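Putative esterase (Bacteroides intestinalis DSM 17393, PDB 5VOL) is a ferulic acid esterase of carbohydrate esterase family 1, thought to cleave feruloyl esters from arabinoxylan, and binds calcium. Local coordinates at residues 46-51 / 119-124; 111-116 / 150-155; 101-106 / 183-188; 196-199 / 205-208. All coordinates share one frame; numbering follows the deposited sequence.

Interaction 1: residues 46-51 / 119-124; sequences VLYLLH and YIEKKY
Glu121 OE2 has two partners, both from neighbouring strands of the central sheet: the hydroxyl of Tyr48 donates to it, OH to OE2 2.6 Å, and Arg133 pairs with the same oxygen in a salt bridge. The site lies where the central sheet of an alpha/beta-hydrolase fold meets a helix that packs on it. Strand 46-50 is an inner strand of that sheet, between strands 83-87 and 133-138, and the axis of segment 119-123, in helix 108-123, runs obliquely antiparallel to it, 11.1 Å away at closest approach. The tyrosine bond is short and reaches the carboxylate on its anti side, 19° out of the carboxylate plane, while OE2 sits in the plane of the phenol ring at its edge. Ring and carboxylate planes are 31° apart. Glu121 gets there with CG beside the backbone N (chi1 -68°) and the chain extended beyond it, which carries the acid from the flank of the helix to the strand. With every touching residue buried, Arg133 probably favours the ionised carboxylate. Apolar groups line the bond. Val46 CG1 stands 3.8 Å from Glu121 OE2, and Val46 CG2 covers one face of the Tyr48 ring toward its rim. Phe112 meets the same ring edge-to-face. On the helix, Ile120 turns its CG2 methyl to the phenol oxygen, Tyr48 OH, at 4.2 Å.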
loop_
_atom_site.group_PDB
_atom_site.type_symbol
_atom_site.label_atom_id
_atom_site.label_comp_id
_atom_site.label_asym_id
_atom_site.label_seq_id
_atom_site.Cartn_x
_atom_site.Cartn_y
_atom_site.Cartn_z
ATOM N N VAL C 46 12.031 -5.771 -23.029
ATOM C CA VAL C 46 11.123 -6.903 -22.998
ATOM C C VAL C 46 11.156 -7.591 -21.644
ATOM O O VAL C 46 12.209 -7.713 -21.004
ATOM C CB VAL C 46 11.439 -7.940 -24.116
ATOM C CG1 VAL C 46 12.799 -8.572 -23.894
ATOM C CG2 VAL C 46 10.351 -9.015 -24.157
ATOM N N LEU C 47 9.971 -8.000 -21.206
ATOM C CA LEU C 47 9.815 -8.854 -20.046
ATOM C C LEU C 47 9.221 -10.198 -20.489
ATOM O O LEU C 47 8.121 -10.244 -21.050
ATOM C CB LEU C 47 8.900 -8.202 -18.990
ATOM C CG LEU C 47 8.510 -9.103 -17.811
ATOM C CD1 LEU C 47 9.733 -9.436 -16.972
ATOM C CD2 LEU C 47 7.431 -8.429 -16.939
ATOM N N TYR C 48 9.945 -11.285 -20.235
ATOM C CA TYR C 48 9.380 -12.620 -20.414
ATOM C C TYR C 48 8.625 -12.978 -19.140
ATOM O O TYR C 48 9.187 -13.004 -18.055
ATOM C CB TYR C 48 10.481 -13.640 -20.759
ATOM C CG TYR C 48 11.070 -13.322 -22.114
ATOM C CD1 TYR C 48 10.462 -13.789 -23.278
ATOM C CD2 TYR C 48 12.189 -12.500 -22.238
ATOM C CE1 TYR C 48 10.965 -13.464 -24.530
ATOM C CE2 TYR C 48 12.695 -12.169 -23.480
ATOM C CZ TYR C 48 12.085 -12.662 -24.621
ATOM O OH TYR C 48 12.579 -12.328 -25.861
ATOM N N LEU C 49 7.331 -13.211 -19.271
ATOM C CA LEU C 49 6.497 -13.450 -18.100
ATOM C C LEU C 49 5.868 -14.853 -18.174
ATOM O O LEU C 49 4.942 -15.086 -18.945
ATOM C CB LEU C 49 5.420 -12.372 -18.005
ATOM C CG LEU C 49 4.457 -12.374 -16.810
ATOM C CD1 LEU C 49 5.228 -12.206 -15.508
ATOM C CD2 LEU C 49 3.473 -11.230 -16.976
ATOM N N LEU C 50 6.350 -15.754 -17.332
ATOM C CA LEU C 50 6.068 -17.188 -17.469
ATOM C C LEU C 50 4.914 -17.683 -16.591
ATOM O O LEU C 50 4.763 -17.246 -15.435
ATOM C CB LEU C 50 7.340 -17.988 -17.146
ATOM C CG LEU C 50 8.634 -17.560 -17.847
ATOM C CD1 LEU C 50 9.794 -18.494 -17.471
ATOM C CD2 LEU C 50 8.480 -17.493 -19.380
ATOM N N HIS C 51 4.111 -18.604 -17.135
ATOM C CA HIS C 51 2.971 -19.156 -16.394
ATOM C C HIS C 51 3.363 -20.353 -15.538
ATOM O O HIS C 51 4.498 -20.827 -15.599
ATOM C CB HIS C 51 1.835 -19.559 -17.341
ATOM C CG HIS C 51 2.185 -20.676 -18.273
ATOM N ND1 HIS C 51 2.368 -21.977 -17.846
ATOM C CD2 HIS C 51 2.381 -20.695 -19.615
ATOM C CE1 HIS C 51 2.668 -22.741 -18.880
ATOM N NE2 HIS C 51 2.672 -21.991 -19.968
ATOM N N TYR C 119 12.988 -14.884 -32.577
ATOM C CA TYR C 119 11.796 -14.591 -33.365
ATOM C C TYR C 119 10.972 -13.457 -32.746
ATOM O O TYR C 119 10.513 -12.558 -33.450
ATOM C CB TYR C 119 10.938 -15.849 -33.498
ATOM C CG TYR C 119 9.480 -15.615 -33.859
ATOM C CD1 TYR C 119 8.528 -15.499 -32.873
ATOM C CD2 TYR C 119 9.057 -15.555 -35.186
ATOM C CE1 TYR C 119 7.198 -15.309 -33.172
ATOM C CE2 TYR C 119 7.701 -15.367 -35.501
ATOM C CZ TYR C 119 6.787 -15.241 -34.474
ATOM O OH TYR C 119 5.436 -15.052 -34.711
ATOM N N ILE C 120 10.767 -13.525 -31.434
ATOM C CA ILE C 120 9.983 -12.525 -30.723
ATOM C C ILE C 120 10.651 -11.156 -30.797
ATOM O O ILE C 120 10.008 -10.144 -31.103
ATOM C CB ILE C 120 9.787 -12.914 -29.227
ATOM C CG1 ILE C 120 8.796 -14.060 -29.086
ATOM C CG2 ILE C 120 9.315 -11.717 -28.395
ATOM C CD1 ILE C 120 7.401 -13.748 -29.578
ATOM N N GLU C 121 11.948 -11.127 -30.520
ATOM C CA GLU C 121 12.638 -9.855 -30.345
ATOM C C GLU C 121 12.855 -9.133 -31.661
ATOM O O GLU C 121 13.003 -7.915 -31.676
ATOM C CB GLU C 121 13.950 -10.065 -29.604
ATOM C CG GLU C 121 13.675 -10.474 -28.170
ATOM C CD GLU C 121 14.899 -10.508 -27.305
ATOM O OE1 GLU C 121 15.998 -10.135 -27.776
ATOM O OE2 GLU C 121 14.754 -10.905 -26.132
ATOM N N LYS C 122 12.830 -9.880 -32.764
ATOM C CA LYS C 122 12.819 -9.284 -34.092
ATOM C C LYS C 122 11.416 -8.821 -34.486
ATOM O O LYS C 122 11.224 -7.699 -34.937
ATOM C CB LYS C 122 13.352 -10.281 -35.131
ATOM C CG LYS C 122 13.165 -9.836 -36.572
ATOM C CD LYS C 122 13.797 -10.847 -37.542
ATOM C CE LYS C 122 13.516 -10.486 -38.996
ATOM N NZ LYS C 122 14.105 -11.484 -39.951
ATOM N N LYS C 123 10.425 -9.680 -34.294
ATOM C CA LYS C 123 9.076 -9.370 -34.744
ATOM C C LYS C 123 8.462 -8.200 -33.983
ATOM O O LYS C 123 7.725 -7.398 -34.555
ATOM C CB LYS C 123 8.178 -10.596 -34.604
ATOM C CG LYS C 123 6.736 -10.351 -34.989
ATOM C CD LYS C 123 6.060 -11.667 -35.346
ATOM C CE LYS C 123 4.678 -11.442 -35.939
ATOM N NZ LYS C 123 4.121 -12.703 -36.476
ATOM N N TYR C 124 8.752 -8.109 -32.691
ATOM C CA TYR C 124 8.091 -7.098 -31.859
ATOM C C TYR C 124 9.058 -6.002 -31.424
ATOM O O TYR C 124 8.830 -5.317 -30.420
ATOM C CB TYR C 124 7.410 -7.776 -30.654
ATOM C CG TYR C 124 6.357 -8.764 -31.096
ATOM C CD1 TYR C 124 5.173 -8.324 -31.677
ATOM C CD2 TYR C 124 6.561 -10.136 -30.983
ATOM C CE1 TYR C 124 4.219 -9.208 -32.115
ATOM C CE2 TYR C 124 5.607 -11.037 -31.427
ATOM C CZ TYR C 124 4.434 -10.567 -31.987
ATOM O OH TYR C 124 3.461 -11.446 -32.419
#

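Interaction 2: residues 111-116 / 150-155; sequences FFYTEF and QRHSDM
Tyr113 and His152 stack face to face, ring centroids 4.1 Å apart and planes at 23°. The overlap is offset toward the phenol end: His152 NE2 lies 3.6 Å from Tyr113 CE2, and His152 CD2 is 3.4 Å from Tyr113 OH. No partner is found for that hydroxyl, although the contact buries it. Met155 completes the first shell by bringing its CE methyl to the ring edge, 4.3 Å from Tyr113 CD1. The phenol is sandwiched, since Phe112 CD1 covers its opposite face over the centre. These groups join two helices of the alpha/beta-hydrolase fold, 108-123 and 140-151, the second through the turn that follows it: His152 is the first residue to leave helical geometry, and Met155 N bonds back to His152 O at 2.7 Å. The imidazole has CG beside the backbone N (chi1 -61°), which lays its face on Tyr113, and its NE2 is hydrogen-bonded to Glu109, one turn earlier on the helix that carries Tyr113. Were His152 an alanine, this face of the tyrosine would probably lose its cover and Glu109 its imidazole partner. Glu109 OE2 also forms a salt bridge with Arg151 NH1.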
loop_
_atom_site.group_PDB
_atom_site.type_symbol
_atom_site.label_atom_id
_atom_site.label_comp_id
_atom_site.label_asym_id
_atom_site.label_seq_id
_atom_site.Cartn_x
_atom_site.Cartn_y
_atom_site.Cartn_z
ATOM N N PHE C 111 14.546 -24.502 -27.386
ATOM C CA PHE C 111 13.515 -23.811 -28.156
ATOM C C PHE C 111 13.455 -22.329 -27.747
ATOM O O PHE C 111 13.370 -21.436 -28.592
ATOM C CB PHE C 111 12.143 -24.464 -27.950
ATOM C CG PHE C 111 10.983 -23.500 -28.079
ATOM C CD1 PHE C 111 10.609 -23.004 -29.316
ATOM C CD2 PHE C 111 10.280 -23.086 -26.955
ATOM C CE1 PHE C 111 9.554 -22.120 -29.436
ATOM C CE2 PHE C 111 9.216 -22.221 -27.062
ATOM C CZ PHE C 111 8.854 -21.720 -28.299
ATOM N N PHE C 112 13.484 -22.083 -26.442
ATOM C CA PHE C 112 13.341 -20.716 -25.924
ATOM C C PHE C 112 14.453 -19.806 -26.456
ATOM O O PHE C 112 14.192 -18.741 -27.013
ATOM C CB PHE C 112 13.348 -20.718 -24.393
ATOM C CG PHE C 112 13.108 -19.357 -23.795
ATOM C CD1 PHE C 112 14.168 -18.490 -23.571
ATOM C CD2 PHE C 112 11.822 -18.941 -23.487
ATOM C CE1 PHE C 112 13.952 -17.216 -23.021
ATOM C CE2 PHE C 112 11.586 -17.672 -22.945
ATOM C CZ PHE C 112 12.654 -16.811 -22.715
ATOM N N TYR C 113 15.694 -20.245 -26.300
ATOM C CA TYR C 113 16.858 -19.420 -26.642
ATOM C C TYR C 113 17.290 -19.410 -28.103
ATOM O O TYR C 113 17.905 -18.430 -28.539
ATOM C CB TYR C 113 18.053 -19.840 -25.794
ATOM C CG TYR C 113 17.852 -19.382 -24.389
ATOM C CD1 TYR C 113 18.035 -18.041 -24.047
ATOM C CD2 TYR C 113 17.417 -20.260 -23.415
ATOM C CE1 TYR C 113 17.811 -17.598 -22.752
ATOM C CE2 TYR C 113 17.190 -19.828 -22.124
ATOM C CZ TYR C 113 17.390 -18.498 -21.800
ATOM O OH TYR C 113 17.161 -18.080 -20.514
ATOM N N THR C 114 16.997 -20.468 -28.865
ATOM C CA THR C 114 17.494 -20.485 -30.246
ATOM C C THR C 114 16.385 -20.232 -31.246
ATOM O O THR C 114 16.664 -19.925 -32.399
ATOM C CB THR C 114 18.188 -21.823 -30.617
ATOM O OG1 THR C 114 17.214 -22.867 -30.661
ATOM C CG2 THR C 114 19.273 -22.183 -29.597
ATOM N N GLU C 115 15.131 -20.366 -30.819
ATOM C CA GLU C 115 13.998 -20.150 -31.725
ATOM C C GLU C 115 13.044 -19.042 -31.242
ATOM O O GLU C 115 12.738 -18.097 -31.979
ATOM C CB GLU C 115 13.204 -21.443 -31.914
ATOM C CG GLU C 115 13.942 -22.564 -32.650
ATOM C CD GLU C 115 13.071 -23.800 -32.833
ATOM O OE1 GLU C 115 12.416 -24.227 -31.855
ATOM O OE2 GLU C 115 13.028 -24.340 -33.960
ATOM N N PHE C 116 12.555 -19.172 -30.012
ATOM C CA PHE C 116 11.516 -18.258 -29.525
ATOM C C PHE C 116 12.048 -16.843 -29.343
ATOM O O PHE C 116 11.506 -15.905 -29.913
ATOM C CB PHE C 116 10.916 -18.765 -28.211
ATOM C CG PHE C 116 9.712 -17.978 -27.749
ATOM C CD1 PHE C 116 8.541 -17.994 -28.478
ATOM C CD2 PHE C 116 9.760 -17.227 -26.580
ATOM C CE1 PHE C 116 7.421 -17.281 -28.054
ATOM C CE2 PHE C 116 8.645 -16.504 -26.143
ATOM C CZ PHE C 116 7.476 -16.528 -26.882
ATOM N N GLN C 150 19.921 -17.549 -13.508
ATOM C CA GLN C 150 21.110 -18.118 -12.901
ATOM C C GLN C 150 22.095 -18.636 -13.965
ATOM O O GLN C 150 23.304 -18.394 -13.880
ATOM C CB GLN C 150 20.713 -19.243 -11.943
ATOM C CG GLN C 150 20.072 -18.775 -10.629
ATOM C CD GLN C 150 19.665 -19.941 -9.740
ATOM O OE1 GLN C 150 19.259 -20.992 -10.240
ATOM N NE2 GLN C 150 19.783 -19.767 -8.420
ATOM N N ARG C 151 21.581 -19.336 -14.972
ATOM C CA ARG C 151 22.461 -19.959 -15.962
ATOM C C ARG C 151 22.637 -19.085 -17.210
ATOM O O ARG C 151 23.512 -19.344 -18.034
ATOM C CB ARG C 151 21.937 -21.364 -16.339
ATOM C CG ARG C 151 22.227 -22.430 -15.272
ATOM C CD ARG C 151 21.781 -23.861 -15.650
ATOM N NE ARG C 151 20.332 -23.968 -15.764
ATOM C CZ ARG C 151 19.675 -23.900 -16.917
ATOM N NH1 ARG C 151 20.348 -23.758 -18.049
ATOM N NH2 ARG C 151 18.348 -23.993 -16.940
ATOM N N HIS C 152 21.829 -18.035 -17.344
ATOM C CA HIS C 152 21.960 -17.120 -18.474
ATOM C C HIS C 152 22.054 -15.663 -18.032
ATOM O O HIS C 152 21.380 -14.792 -18.590
ATOM C CB HIS C 152 20.795 -17.282 -19.439
ATOM C CG HIS C 152 20.699 -18.653 -20.031
ATOM N ND1 HIS C 152 21.411 -19.029 -21.150
ATOM C CD2 HIS C 152 19.989 -19.741 -19.652
ATOM C CE1 HIS C 152 21.136 -20.289 -21.440
ATOM N NE2 HIS C 152 20.277 -20.748 -20.551
ATOM N N SER C 153 22.912 -15.408 -17.051
ATOM C CA SER C 153 23.070 -14.065 -16.502
ATOM C C SER C 153 23.539 -13.061 -17.562
ATOM O O SER C 153 23.356 -11.848 -17.401
ATOM C CB SER C 153 24.035 -14.095 -15.325
ATOM O OG SER C 153 25.324 -14.518 -15.724
ATOM N N ASP C 154 24.106 -13.549 -18.663
ATOM C CA ASP C 154 24.500 -12.649 -19.748
ATOM C C ASP C 154 23.297 -12.232 -20.592
ATOM O O ASP C 154 23.415 -11.394 -21.485
ATOM C CB ASP C 154 25.586 -13.283 -20.640
ATOM C CG ASP C 154 25.129 -14.574 -21.324
ATOM O OD1 ASP C 154 24.247 -15.285 -20.793
ATOM O OD2 ASP C 154 25.679 -14.892 -22.402
ATOM N N MET C 155 22.130 -12.806 -20.305
ATOM C CA MET C 155 20.931 -12.484 -21.077
ATOM C C MET C 155 19.934 -11.601 -20.310
ATOM O O MET C 155 19.132 -10.916 -20.920
ATOM C CB MET C 155 20.231 -13.768 -21.526
ATOM C CG MET C 155 21.058 -14.653 -22.491
ATOM S SD MET C 155 21.243 -13.882 -24.103
ATOM C CE MET C 155 19.609 -14.059 -24.811
#

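Interaction 3: residues 101-106 / 183-188; sequences FDMPGW and IAILTR. With IPA (isopropyl alcohol), chain R.
Met103 meets helix 182-192 first at CB, which touches the CG2 methyl of Ile185 at 3.8 Å. CG comes next, 4.2 Å from the same methyl, and SD then passes over the helix backbone, 4.0 Å from Leu186 CA. CG sits beside the backbone N (chi1 -61°) and the chain runs on nearly extended to SD; the turn at chi3 (-66°) carries the terminal CE off the helix, so SD makes the last contact. Ile185 CG2 also serves Pro104, whose CD lies 3.8 Å from it, so one methyl fills the corner between the two residues. Met103 to Trp106 form a type II beta turn, the tip of a small hairpin on this alpha/beta-hydrolase domain, closed by two backbone bonds between these residues. Gly105 has phi 90°, where a side chain would jam against the preceding carbonyl. On the helix, Thr187 OG1 bonds to Ile183 O at 2.9 Å, above its carbonyl plane, and takes a weak bond from an isopropanol, probably of the crystallisation liquor.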
loop_
_atom_site.group_PDB
_atom_site.type_symbol
_atom_site.label_atom_id
_atom_site.label_comp_id
_atom_site.label_asym_id
_atom_site.label_seq_id
_atom_site.Cartn_x
_atom_site.Cartn_y
_atom_site.Cartn_z
ATOM N N PHE C 101 12.947 -26.241 -18.765
ATOM C CA PHE C 101 14.324 -26.667 -19.006
ATOM C C PHE C 101 14.354 -27.790 -20.051
ATOM O O PHE C 101 13.323 -28.388 -20.355
ATOM C CB PHE C 101 14.976 -27.132 -17.704
ATOM C CG PHE C 101 14.713 -26.209 -16.526
ATOM C CD1 PHE C 101 14.920 -24.846 -16.638
ATOM C CD2 PHE C 101 14.259 -26.714 -15.317
ATOM C CE1 PHE C 101 14.681 -23.987 -15.561
ATOM C CE2 PHE C 101 14.017 -25.868 -14.228
ATOM C CZ PHE C 101 14.234 -24.499 -14.352
ATOM N N ASP C 102 15.533 -28.068 -20.596
ATOM C CA ASP C 102 15.688 -29.168 -21.547
ATOM C C ASP C 102 15.471 -30.511 -20.871
ATOM O O ASP C 102 16.163 -30.865 -19.908
ATOM C CB ASP C 102 17.063 -29.106 -22.207
ATOM C CG ASP C 102 17.068 -28.228 -23.420
ATOM O OD1 ASP C 102 16.022 -27.596 -23.699
ATOM O OD2 ASP C 102 18.104 -28.170 -24.118
ATOM N N MET C 103 14.478 -31.235 -21.372
ATOM C CA MET C 103 14.148 -32.563 -20.880
ATOM C C MET C 103 14.229 -33.588 -22.025
ATOM O O MET C 103 14.167 -33.222 -23.198
ATOM C CB MET C 103 12.753 -32.558 -20.251
ATOM C CG MET C 103 12.627 -31.593 -19.048
ATOM S SD MET C 103 10.934 -31.338 -18.488
ATOM C CE MET C 103 10.249 -30.504 -19.915
ATOM N N PRO C 104 14.369 -34.877 -21.686
ATOM C CA PRO C 104 14.435 -35.924 -22.731
ATOM C C PRO C 104 13.172 -35.952 -23.593
ATOM O O PRO C 104 12.090 -36.223 -23.073
ATOM C CB PRO C 104 14.583 -37.216 -21.923
ATOM C CG PRO C 104 14.108 -36.889 -20.564
ATOM C CD PRO C 104 14.487 -35.444 -20.336
ATOM N N GLY C 105 13.304 -35.644 -24.878
ATOM C CA GLY C 105 12.156 -35.584 -25.767
ATOM C C GLY C 105 11.457 -34.228 -25.893
ATOM O O GLY C 105 10.479 -34.093 -26.633
ATOM N N TRP C 106 11.967 -33.219 -25.189
ATOM C CA TRP C 106 11.306 -31.919 -25.116
ATOM C C TRP C 106 12.317 -30.872 -24.635
ATOM O O TRP C 106 12.416 -30.581 -23.445
ATOM C CB TRP C 106 10.095 -32.001 -24.181
ATOM C CG TRP C 106 9.150 -30.823 -24.245
ATOM C CD1 TRP C 106 9.024 -29.811 -23.329
ATOM C CD2 TRP C 106 8.204 -30.546 -25.281
ATOM N NE1 TRP C 106 8.048 -28.927 -23.732
ATOM C CE2 TRP C 106 7.534 -29.352 -24.930
ATOM C CE3 TRP C 106 7.858 -31.190 -26.473
ATOM C CZ2 TRP C 106 6.538 -28.799 -25.725
ATOM C CZ3 TRP C 106 6.870 -30.644 -27.260
ATOM C CH2 TRP C 106 6.222 -29.458 -26.888
ATOM N N ILE C 183 5.121 -35.897 -16.095
ATOM C CA ILE C 183 5.161 -35.242 -14.779
ATOM C C ILE C 183 6.398 -35.703 -14.002
ATOM O O ILE C 183 7.091 -34.885 -13.386
ATOM C CB ILE C 183 3.864 -35.484 -13.959
ATOM C CG1 ILE C 183 3.849 -34.620 -12.690
ATOM C CG2 ILE C 183 3.695 -36.968 -13.586
ATOM C CD1 ILE C 183 4.048 -33.134 -12.953
ATOM N N ALA C 184 6.724 -36.993 -14.093
ATOM C CA ALA C 184 7.958 -37.520 -13.494
ATOM C C ALA C 184 9.193 -36.907 -14.115
ATOM O O ALA C 184 10.183 -36.668 -13.434
ATOM C CB ALA C 184 8.026 -39.053 -13.632
ATOM N N ILE C 185 9.152 -36.680 -15.420
ATOM C CA ILE C 185 10.292 -36.113 -16.110
ATOM C C ILE C 185 10.499 -34.657 -15.635
ATOM O O ILE C 185 11.624 -34.225 -15.369
ATOM C CB ILE C 185 10.097 -36.177 -17.635
ATOM C CG1 ILE C 185 10.025 -37.658 -18.087
ATOM C CG2 ILE C 185 11.220 -35.478 -18.336
ATOM C CD1 ILE C 185 9.730 -37.871 -19.571
ATOM N N LEU C 186 9.402 -33.916 -15.527
ATOM C CA LEU C 186 9.460 -32.540 -15.018
ATOM C C LEU C 186 10.037 -32.530 -13.612
ATOM O O LEU C 186 10.906 -31.719 -13.291
ATOM C CB LEU C 186 8.074 -31.895 -15.030
ATOM C CG LEU C 186 7.964 -30.569 -14.260
ATOM C CD1 LEU C 186 8.946 -29.548 -14.836
ATOM C CD2 LEU C 186 6.536 -30.041 -14.269
ATOM N N THR C 187 9.560 -33.449 -12.783
ATOM C CA THR C 187 9.983 -33.516 -11.390
ATOM C C THR C 187 11.493 -33.687 -11.299
ATOM O O THR C 187 12.164 -32.931 -10.587
ATOM C CB THR C 187 9.255 -34.640 -10.653
ATOM O OG1 THR C 187 7.862 -34.329 -10.625
ATOM C CG2 THR C 187 9.749 -34.767 -9.220
ATOM N N ARG C 188 12.040 -34.637 -12.051
ATOM C CA ARG C 188 13.489 -34.835 -12.075
ATOM C C ARG C 188 14.226 -33.593 -12.556
ATOM O O ARG C 188 15.271 -33.248 -12.013
ATOM C CB ARG C 188 13.874 -36.026 -12.967
ATOM C CG ARG C 188 13.372 -37.374 -12.454
ATOM C CD ARG C 188 14.128 -38.536 -13.126
ATOM N NE ARG C 188 14.016 -38.552 -14.589
ATOM C CZ ARG C 188 13.045 -39.168 -15.264
ATOM N NH1 ARG C 188 12.071 -39.805 -14.617
ATOM N NH2 ARG C 188 13.041 -39.139 -16.591
HETATM C C1 IPA R . 5.380 -30.071 -8.007
HETATM C C2 IPA R . 5.791 -31.034 -9.129
HETATM C C3 IPA R . 6.931 -30.487 -9.986
HETATM O O2 IPA R . 6.235 -32.250 -8.570
#

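Interaction 4: residues 196-199 / 205-208; sequences VKYV and DRKA
Arg206 lays its guanidinium flat on one face of the Tyr198 ring, the planes only 12° apart. Arg206 CZ stands 3.5 Å from the ring centroid, 20° off the normal, a cation-pi contact displaced toward the hydroxyl end. The closest carbon pair is Arg206 CZ to Tyr198 CZ at 3.3 Å. Around it, Arg206 NE lies 3.4 Å from Tyr198 CE1, and Arg206 NH2 is equally near Tyr198 CE2. NE and the phenol oxygen come near each other, but the angle is too poor for a bond. The side chain starts extended, CG anti to the backbone N (chi1 174°), then bends at chi3, and that bend brings the guanidinium over the phenol. NH1 turns back to the first helix and donates to Tyr198 O at 2.9 Å, on a lone pair in the carbonyl plane, but the bond is bent and the oxygen tilted from the guanidinium plane. The arrangement joins two short consecutive helices, 195-200 and 204-210, at the surface of the alpha/beta-hydrolase domain. Glu201 OE2, in the connection, forms salt bridges with both Arg206 NH1 and Lys197 NZ, and its charge probably eases the nearness of these cations. A serine in place of Tyr198 would probably leave the guanidinium without its aromatic bed and freer to turn about its bonds to the backbone O here and to Glu201. The same phenol also packs on Gln150 and Arg151 of helix 140-151.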
loop_
_atom_site.group_PDB
_atom_site.type_symbol
_atom_site.label_atom_id
_atom_site.label_comp_id
_atom_site.label_asym_id
_atom_site.label_seq_id
_atom_site.Cartn_x
_atom_site.Cartn_y
_atom_site.Cartn_z
ATOM N N VAL C 196 17.868 -23.372 -5.464
ATOM C CA VAL C 196 18.532 -23.321 -4.175
ATOM C C VAL C 196 19.926 -23.921 -4.266
ATOM O O VAL C 196 20.907 -23.266 -3.910
ATOM C CB VAL C 196 17.717 -24.050 -3.107
ATOM C CG1 VAL C 196 18.452 -24.029 -1.773
ATOM C CG2 VAL C 196 16.321 -23.406 -2.973
ATOM N N LYS C 197 20.019 -25.154 -4.770
ATOM C CA LYS C 197 21.310 -25.828 -4.895
ATOM C C LYS C 197 22.291 -24.996 -5.705
ATOM O O LYS C 197 23.476 -24.936 -5.378
ATOM C CB LYS C 197 21.158 -27.216 -5.541
ATOM C CG LYS C 197 22.506 -27.871 -5.847
ATOM C CD LYS C 197 22.377 -29.293 -6.412
ATOM C CE LYS C 197 22.002 -29.280 -7.888
ATOM N NZ LYS C 197 22.972 -28.481 -8.722
ATOM N N TYR C 198 21.794 -24.349 -6.755
ATOM C CA TYR C 198 22.646 -23.573 -7.644
ATOM C C TYR C 198 23.402 -22.487 -6.892
ATOM O O TYR C 198 24.572 -22.224 -7.170
ATOM C CB TYR C 198 21.828 -22.945 -8.764
ATOM C CG TYR C 198 22.692 -22.433 -9.882
ATOM C CD1 TYR C 198 23.208 -21.145 -9.857
ATOM C CD2 TYR C 198 23.011 -23.247 -10.960
ATOM C CE1 TYR C 198 24.014 -20.680 -10.881
ATOM C CE2 TYR C 198 23.809 -22.789 -11.986
ATOM C CZ TYR C 198 24.310 -21.504 -11.937
ATOM O OH TYR C 198 25.102 -21.043 -12.963
ATOM N N VAL C 199 22.729 -21.859 -5.931
ATOM C CA VAL C 199 23.374 -20.844 -5.104
ATOM C C VAL C 199 24.244 -21.485 -4.029
ATOM O O VAL C 199 25.359 -21.048 -3.797
ATOM C CB VAL C 199 22.339 -19.907 -4.437
ATOM C CG1 VAL C 199 23.052 -18.848 -3.568
ATOM C CG2 VAL C 199 21.473 -19.251 -5.514
ATOM N N ASP C 205 33.450 -17.272 -8.420
ATOM C CA ASP C 205 33.146 -16.839 -9.784
ATOM C C ASP C 205 31.640 -16.815 -10.027
ATOM O O ASP C 205 31.116 -15.902 -10.661
ATOM C CB ASP C 205 33.812 -17.754 -10.820
ATOM C CG ASP C 205 35.313 -17.545 -10.916
ATOM O OD1 ASP C 205 35.784 -16.427 -10.610
ATOM O OD2 ASP C 205 36.022 -18.503 -11.301
ATOM N N ARG C 206 30.950 -17.838 -9.537
ATOM C CA ARG C 206 29.515 -17.929 -9.763
ATOM C C ARG C 206 28.789 -16.804 -9.027
ATOM O O ARG C 206 27.917 -16.154 -9.594
ATOM C CB ARG C 206 28.985 -19.282 -9.328
ATOM C CG ARG C 206 27.477 -19.376 -9.397
ATOM C CD ARG C 206 27.011 -20.780 -9.102
ATOM N NE ARG C 206 27.181 -21.644 -10.268
ATOM C CZ ARG C 206 26.823 -22.918 -10.286
ATOM N NH1 ARG C 206 26.283 -23.457 -9.199
ATOM N NH2 ARG C 206 27.008 -23.647 -11.384
ATOM N N LYS C 207 29.172 -16.574 -7.775
ATOM C CA LYS C 207 28.620 -15.485 -6.981
ATOM C C LYS C 207 28.732 -14.136 -7.684
ATOM O O LYS C 207 27.776 -13.364 -7.687
ATOM C CB LYS C 207 29.306 -15.424 -5.622
ATOM C CG LYS C 207 29.086 -16.668 -4.795
ATOM C CD LYS C 207 29.797 -16.560 -3.473
ATOM C CE LYS C 207 29.643 -17.817 -2.652
ATOM N NZ LYS C 207 30.464 -17.704 -1.416
ATOM N N ALA C 208 29.881 -13.864 -8.298
ATOM C CA ALA C 208 30.074 -12.625 -9.044
ATOM C C ALA C 208 29.125 -12.534 -10.223
ATOM O O ALA C 208 28.589 -11.459 -10.519
ATOM C CB ALA C 208 31.529 -12.503 -9.535
#

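From the N terminus, strand 46-50 comes first, and interaction 1 closes a loop when helix 108-123 returns to it. Within that loop lies 101-106, whose partner 183-188 follows later, so interactions 1 and 3 cross. Segment 111-116 opens on the same helix before interaction 1 closes, so interactions 1 and 2 cross too, touching at Tyr48 and Phe116. Interaction 2 is nested inside the loop of interaction 3, meeting it through Arg151 and Phe101. Interaction 4 follows in series, a short local closure touching interaction 2 through Gln150 and Arg151. Together they tie the central sheet to helix 108-123, that helix to 140-151, the hairpin at 102-107 to helix 182-192, and helix 195-200 to 204-210.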